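Local coordinates for protein flagellin B1 (Methanocaldococcus jannaschii DSM 2661, PDB 5YA6) that probably serves as a building-block subunit of the archaellum, the filament of archaeal swimming motility, and binds a calcium ion, at residues Ile100-Gly105 against Lys114-Val119; Ser11-Ile16 against Ala43-Lys48. All coordinates share one frame; numbering follows the deposited sequence.

Contact 1 (Ile100-Gly105 against Lys114-Val119); sequences IQDADG and KGDIAV. With CA (calcium ion), chain D.
The carbonyl O of G115 receives the amide NE2 of Q101 at 2.8 Å, nearly along the C=O axis (C=O...NE2 angle 166°) and close to the plane of the Q101 amide. Q101 reaches it by running extended, its CG anti to the backbone N (chi1 173°), while its OE1 bonds to H173 in a terminal polyhistidine run, probably an expression tag. A leucine in place of Q101 would probably leave the G115 carbonyl without this donor.

D116 grips the calcium with both OD1 and OD2. Its OD1 lies 3.2 Å from D102 OD1, with the two carboxylate planes turned 67° apart, a proximity explained by their shared metal. A water bridges D116 OD1 and the N-H of A103.

At I117 the backbones pair: its N donates to Q101 O at 3.0 Å, and its O accepts both I100 N (2.9 Å) and Q101 N (3.0 Å), the signature of a classic beta bulge. I117 CG2 meets I100 CB at 3.7 Å. Beyond A118, CG1 of V119 meets I100 CD1 at 3.8 Å.

D102 OD1 binds the calcium at 2.3 Å and D104 OD1 joins it; a water and the side chains of S106 and N113 bring the coordinating atoms to seven. Three carboxylates gathered so closely would probably repel one another without the cation, so calcium binding is likely to stabilise this loop.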
loop_
_atom_site.group_PDB
_atom_site.type_symbol
_atom_site.label_atom_id
_atom_site.label_comp_id
_atom_site.label_asym_id
_atom_site.label_seq_id
_atom_site.Cartn_x
_atom_site.Cartn_y
_atom_site.Cartn_z
ATOM N N ILE B 100 -10.853 -21.454 -2.587
ATOM C CA ILE B 100 -11.807 -21.098 -3.646
ATOM C C ILE B 100 -11.713 -22.081 -4.808
ATOM O O ILE B 100 -12.743 -22.532 -5.373
ATOM C CB ILE B 100 -11.613 -19.623 -4.126
ATOM C CG1 ILE B 100 -11.843 -18.673 -2.930
ATOM C CG2 ILE B 100 -12.568 -19.293 -5.258
ATOM C CD1 ILE B 100 -13.219 -18.677 -2.252
ATOM N N GLN B 101 -10.504 -22.450 -5.180
ATOM C CA GLN B 101 -10.297 -23.403 -6.244
ATOM C C GLN B 101 -8.964 -24.121 -5.959
ATOM O O GLN B 101 -7.972 -23.483 -5.633
ATOM C CB GLN B 101 -10.307 -22.581 -7.483
ATOM C CG GLN B 101 -9.953 -23.254 -8.748
ATOM C CD GLN B 101 -10.225 -22.296 -9.890
ATOM O OE1 GLN B 101 -11.375 -21.865 -10.095
ATOM N NE2 GLN B 101 -9.170 -21.896 -10.592
ATOM N N ASP B 102 -8.957 -25.449 -5.940
ATOM C CA ASP B 102 -7.737 -26.161 -5.621
ATOM C C ASP B 102 -7.870 -27.637 -6.078
ATOM O O ASP B 102 -8.255 -28.449 -5.292
ATOM C CB ASP B 102 -7.503 -26.059 -4.121
ATOM C CG ASP B 102 -6.280 -26.785 -3.655
ATOM O OD1 ASP B 102 -5.399 -27.142 -4.488
ATOM O OD2 ASP B 102 -6.191 -26.918 -2.466
ATOM N N ALA B 103 -7.482 -27.928 -7.319
ATOM C CA ALA B 103 -7.704 -29.299 -7.931
ATOM C C ALA B 103 -7.015 -30.404 -7.147
ATOM O O ALA B 103 -7.614 -31.476 -6.869
ATOM C CB ALA B 103 -7.195 -29.297 -9.379
ATOM N N ASP B 104 -5.766 -30.144 -6.754
ATOM C CA ASP B 104 -4.978 -31.132 -6.061
ATOM C C ASP B 104 -5.036 -31.112 -4.527
ATOM O O ASP B 104 -4.356 -31.911 -3.889
ATOM C CB ASP B 104 -3.520 -31.105 -6.583
ATOM C CG ASP B 104 -2.691 -29.987 -6.006
ATOM O OD1 ASP B 104 -3.276 -29.088 -5.391
ATOM O OD2 ASP B 104 -1.440 -30.016 -6.142
ATOM N N GLY B 105 -5.783 -30.188 -3.890
ATOM C CA GLY B 105 -5.839 -30.180 -2.405
ATOM C C GLY B 105 -4.691 -29.502 -1.630
ATOM O O GLY B 105 -4.720 -29.463 -0.419
ATOM N N LYS B 114 -0.253 -23.979 -9.147
ATOM C CA LYS B 114 -0.861 -23.571 -10.390
ATOM C C LYS B 114 -2.381 -23.785 -10.443
ATOM O O LYS B 114 -2.877 -24.913 -10.205
ATOM C CB LYS B 114 -0.175 -24.355 -11.541
ATOM C CG LYS B 114 -0.815 -24.061 -12.892
ATOM C CD LYS B 114 -0.082 -24.778 -14.017
ATOM C CE LYS B 114 -0.844 -24.581 -15.332
ATOM N NZ LYS B 114 -0.137 -25.199 -16.481
ATOM N N GLY B 115 -3.072 -22.732 -10.830
ATOM C CA GLY B 115 -4.503 -22.719 -10.999
ATOM C C GLY B 115 -5.303 -22.385 -9.733
ATOM O O GLY B 115 -6.519 -22.136 -9.815
ATOM N N ASP B 116 -4.666 -22.406 -8.577
ATOM C CA ASP B 116 -5.388 -22.287 -7.310
ATOM C C ASP B 116 -5.907 -20.895 -7.110
ATOM O O ASP B 116 -5.262 -19.943 -7.550
ATOM C CB ASP B 116 -4.519 -22.625 -6.097
ATOM C CG ASP B 116 -4.189 -24.110 -5.949
ATOM O OD1 ASP B 116 -4.705 -24.987 -6.712
ATOM O OD2 ASP B 116 -3.415 -24.377 -5.022
ATOM N N ILE B 117 -7.023 -20.783 -6.394
ATOM C CA ILE B 117 -7.504 -19.494 -5.915
ATOM C C ILE B 117 -7.736 -19.652 -4.418
ATOM O O ILE B 117 -8.431 -20.571 -3.973
ATOM C CB ILE B 117 -8.788 -18.966 -6.614
ATOM C CG1 ILE B 117 -8.570 -18.903 -8.117
ATOM C CG2 ILE B 117 -9.202 -17.593 -6.055
ATOM C CD1 ILE B 117 -9.885 -18.621 -8.867
ATOM N N ALA B 118 -7.188 -18.712 -3.649
ATOM C CA ALA B 118 -7.432 -18.651 -2.235
ATOM C C ALA B 118 -8.053 -17.307 -1.906
ATOM O O ALA B 118 -7.868 -16.343 -2.636
ATOM C CB ALA B 118 -6.168 -18.827 -1.432
ATOM N N VAL B 119 -8.744 -17.217 -0.772
ATOM C CA VAL B 119 -9.233 -15.917 -0.298
ATOM C C VAL B 119 -8.676 -15.684 1.087
ATOM O O VAL B 119 -8.577 -16.618 1.904
ATOM C CB VAL B 119 -10.786 -15.850 -0.369
ATOM C CG1 VAL B 119 -11.422 -16.898 0.541
ATOM C CG2 VAL B 119 -11.277 -14.460 -0.038
HETATM CA CA CA D . -3.485 -26.713 -5.619
HETATM O O HOH W 1 -6.135 -25.778 -8.821
HETATM O O HOH W 2 -4.136 -27.698 -7.764
#

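Contact 2 (Ser11-Ile16 against Ala43-Lys48); sequences SGLMCI and APIDLK
S11 and A43 make the polar link: the N-H of A43 donates to S11 OG at 2.8 Å, with an angle of 146° at the hydrogen. A first torsion of -66° turns the serine OG to the side of the backbone N, opposite the carbonyl carbon. The same oxygen lies 3.4 Å from the methyl CB of A43. No backbone bond joins the two segments, and the CA atoms of G12 and I45 stand 7.5 Å apart, so they do not pair as strands; their touching parts run 43° apart in direction.

The apolar contacts are carried by methyl ends. CD1 of I45 approaches CD2 of L13 to 3.6 Å, the two side chains lying alongside and running antiparallel. That same I45 methyl also lies 3.6 Å from the carbonyl O of G12. The other branch of L13, CD1, meets CD2 of L47 at 4.0 Å, so the leucine fork spans two residues of 43-48, one methyl to each.

The geometry places a two-stranded antiparallel sheet, 45-46 with 111-112, against the start of strand 13-23 of the large mixed sheet. I112 touches L13, I45 and L47, F142 from strand 137-143 touches both leucines, and I36 from strand 28-38 touches L13, so this hydrophobic cluster draws on the small sheet and on three strands of the large one.

Charged groups work inside 43-48, where the chain turns after the short strand. D46 OD1 accepts the backbone N of K48 at 3.0 Å in an Asx turn, and K48 NZ closes a salt bridge to it at 2.7 Å. The two donors come from opposite faces of the carboxylate plane, and K48 NZ also bonds to the carbonyl O of N109.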
loop_
_atom_site.group_PDB
_atom_site.type_symbol
_atom_site.label_atom_id
_atom_site.label_comp_id
_atom_site.label_asym_id
_atom_site.label_seq_id
_atom_site.Cartn_x
_atom_site.Cartn_y
_atom_site.Cartn_z
ATOM N N SER B 11 8.641 -16.743 -9.155
ATOM C CA SER B 11 7.367 -17.114 -8.595
ATOM C C SER B 11 6.789 -15.954 -7.818
ATOM O O SER B 11 7.507 -15.097 -7.326
ATOM C CB SER B 11 7.575 -18.304 -7.698
ATOM O OG SER B 11 7.958 -19.370 -8.547
ATOM N N GLY B 12 5.480 -15.939 -7.711
ATOM C CA GLY B 12 4.836 -14.908 -6.899
ATOM C C GLY B 12 3.324 -14.987 -6.972
ATOM O O GLY B 12 2.768 -15.886 -7.602
ATOM N N LEU B 13 2.681 -14.078 -6.271
ATOM C CA LEU B 13 1.211 -14.022 -6.115
ATOM C C LEU B 13 0.614 -12.750 -6.630
ATOM O O LEU B 13 1.258 -11.724 -6.660
ATOM C CB LEU B 13 0.833 -14.092 -4.669
ATOM C CG LEU B 13 1.337 -15.312 -3.896
ATOM C CD1 LEU B 13 0.832 -15.163 -2.458
ATOM C CD2 LEU B 13 0.827 -16.590 -4.478
ATOM N N MET B 14 -0.588 -12.876 -7.162
ATOM C CA MET B 14 -1.361 -11.785 -7.713
ATOM C C MET B 14 -2.673 -11.679 -6.964
ATOM O O MET B 14 -3.408 -12.665 -6.815
ATOM C CB MET B 14 -1.664 -12.025 -9.194
ATOM C CG MET B 14 -2.426 -10.892 -9.879
ATOM S SD MET B 14 -2.612 -11.316 -11.634
ATOM C CE MET B 14 -3.223 -12.993 -11.664
ATOM N N CYS B 15 -3.035 -10.464 -6.602
ATOM C CA CYS B 15 -4.361 -10.210 -6.157
ATOM C C CYS B 15 -5.296 -10.074 -7.324
ATOM O O CYS B 15 -5.076 -9.261 -8.266
ATOM C CB CYS B 15 -4.404 -8.951 -5.240
ATOM S SG CYS B 15 -6.063 -8.487 -4.659
ATOM N N ILE B 16 -6.359 -10.903 -7.302
ATOM C CA ILE B 16 -7.379 -10.863 -8.341
ATOM C C ILE B 16 -8.723 -10.362 -7.862
ATOM O O ILE B 16 -9.736 -10.654 -8.470
ATOM C CB ILE B 16 -7.496 -12.251 -9.025
ATOM C CG1 ILE B 16 -7.771 -13.397 -8.029
ATOM C CG2 ILE B 16 -6.233 -12.534 -9.793
ATOM C CD1 ILE B 16 -8.343 -14.667 -8.642
ATOM N N ALA B 43 6.284 -21.446 -9.538
ATOM C CA ALA B 43 6.464 -22.629 -8.763
ATOM C C ALA B 43 5.469 -22.599 -7.561
ATOM O O ALA B 43 4.844 -21.569 -7.292
ATOM C CB ALA B 43 7.868 -22.716 -8.273
ATOM N N PRO B 44 5.275 -23.730 -6.890
ATOM C CA PRO B 44 4.428 -23.714 -5.695
ATOM C C PRO B 44 4.970 -22.782 -4.633
ATOM O O PRO B 44 6.188 -22.653 -4.440
ATOM C CB PRO B 44 4.439 -25.165 -5.238
ATOM C CG PRO B 44 4.606 -25.927 -6.546
ATOM C CD PRO B 44 5.564 -25.105 -7.324
ATOM N N ILE B 45 4.051 -22.179 -3.882
ATOM C CA ILE B 45 4.384 -21.238 -2.829
ATOM C C ILE B 45 3.725 -21.637 -1.503
ATOM O O ILE B 45 2.510 -21.823 -1.419
ATOM C CB ILE B 45 3.912 -19.848 -3.230
ATOM C CG1 ILE B 45 4.693 -19.385 -4.480
ATOM C CG2 ILE B 45 4.153 -18.804 -2.106
ATOM C CD1 ILE B 45 3.985 -18.258 -5.166
ATOM N N ASP B 46 4.533 -21.723 -0.469
ATOM C CA ASP B 46 4.056 -22.026 0.878
ATOM C C ASP B 46 3.478 -20.722 1.454
ATOM O O ASP B 46 4.213 -19.707 1.536
ATOM C CB ASP B 46 5.256 -22.507 1.719
ATOM C CG ASP B 46 4.914 -22.814 3.162
ATOM O OD1 ASP B 46 3.735 -22.905 3.508
ATOM O OD2 ASP B 46 5.888 -22.962 3.967
ATOM N N LEU B 47 2.207 -20.749 1.882
ATOM C CA LEU B 47 1.514 -19.593 2.491
ATOM C C LEU B 47 1.656 -19.499 3.990
ATOM O O LEU B 47 1.330 -18.480 4.605
ATOM C CB LEU B 47 0.001 -19.602 2.120
ATOM C CG LEU B 47 -0.320 -19.479 0.628
ATOM C CD1 LEU B 47 -1.782 -19.312 0.369
ATOM C CD2 LEU B 47 0.419 -18.265 -0.005
ATOM N N LYS B 48 2.180 -20.572 4.625
ATOM C CA LYS B 48 2.076 -20.667 6.056
ATOM C C LYS B 48 2.865 -19.589 6.808
ATOM O O LYS B 48 2.415 -19.205 7.895
ATOM C CB LYS B 48 2.437 -22.101 6.546
ATOM C CG LYS B 48 1.399 -23.120 6.162
ATOM C CD LYS B 48 1.706 -24.572 6.546
ATOM C CE LYS B 48 2.964 -25.156 5.892
ATOM N NZ LYS B 48 2.830 -25.268 4.432
#

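How the contacts relate
The centres of contacts 1 and 2 lie about 11 Å apart, on the same side of the chain's centre, and the two meet directly where I117 CG2 packs on I16 CD1 at 4.0 Å. Strand 28-38 runs between their strands 117-123 and 13-23 in the large sheet: its T37 bonds to M14 through the backbone and to D116 O through OG1. A second route passes through strand 111-112, which pairs with 45-46 of contact 2 and is followed at once by N113, a calcium ligand, and then by segment 114-119. Contact 1 holds the calcium; contact 2 lies near it, the L47 side chain about 10 Å away, supplying no ligand.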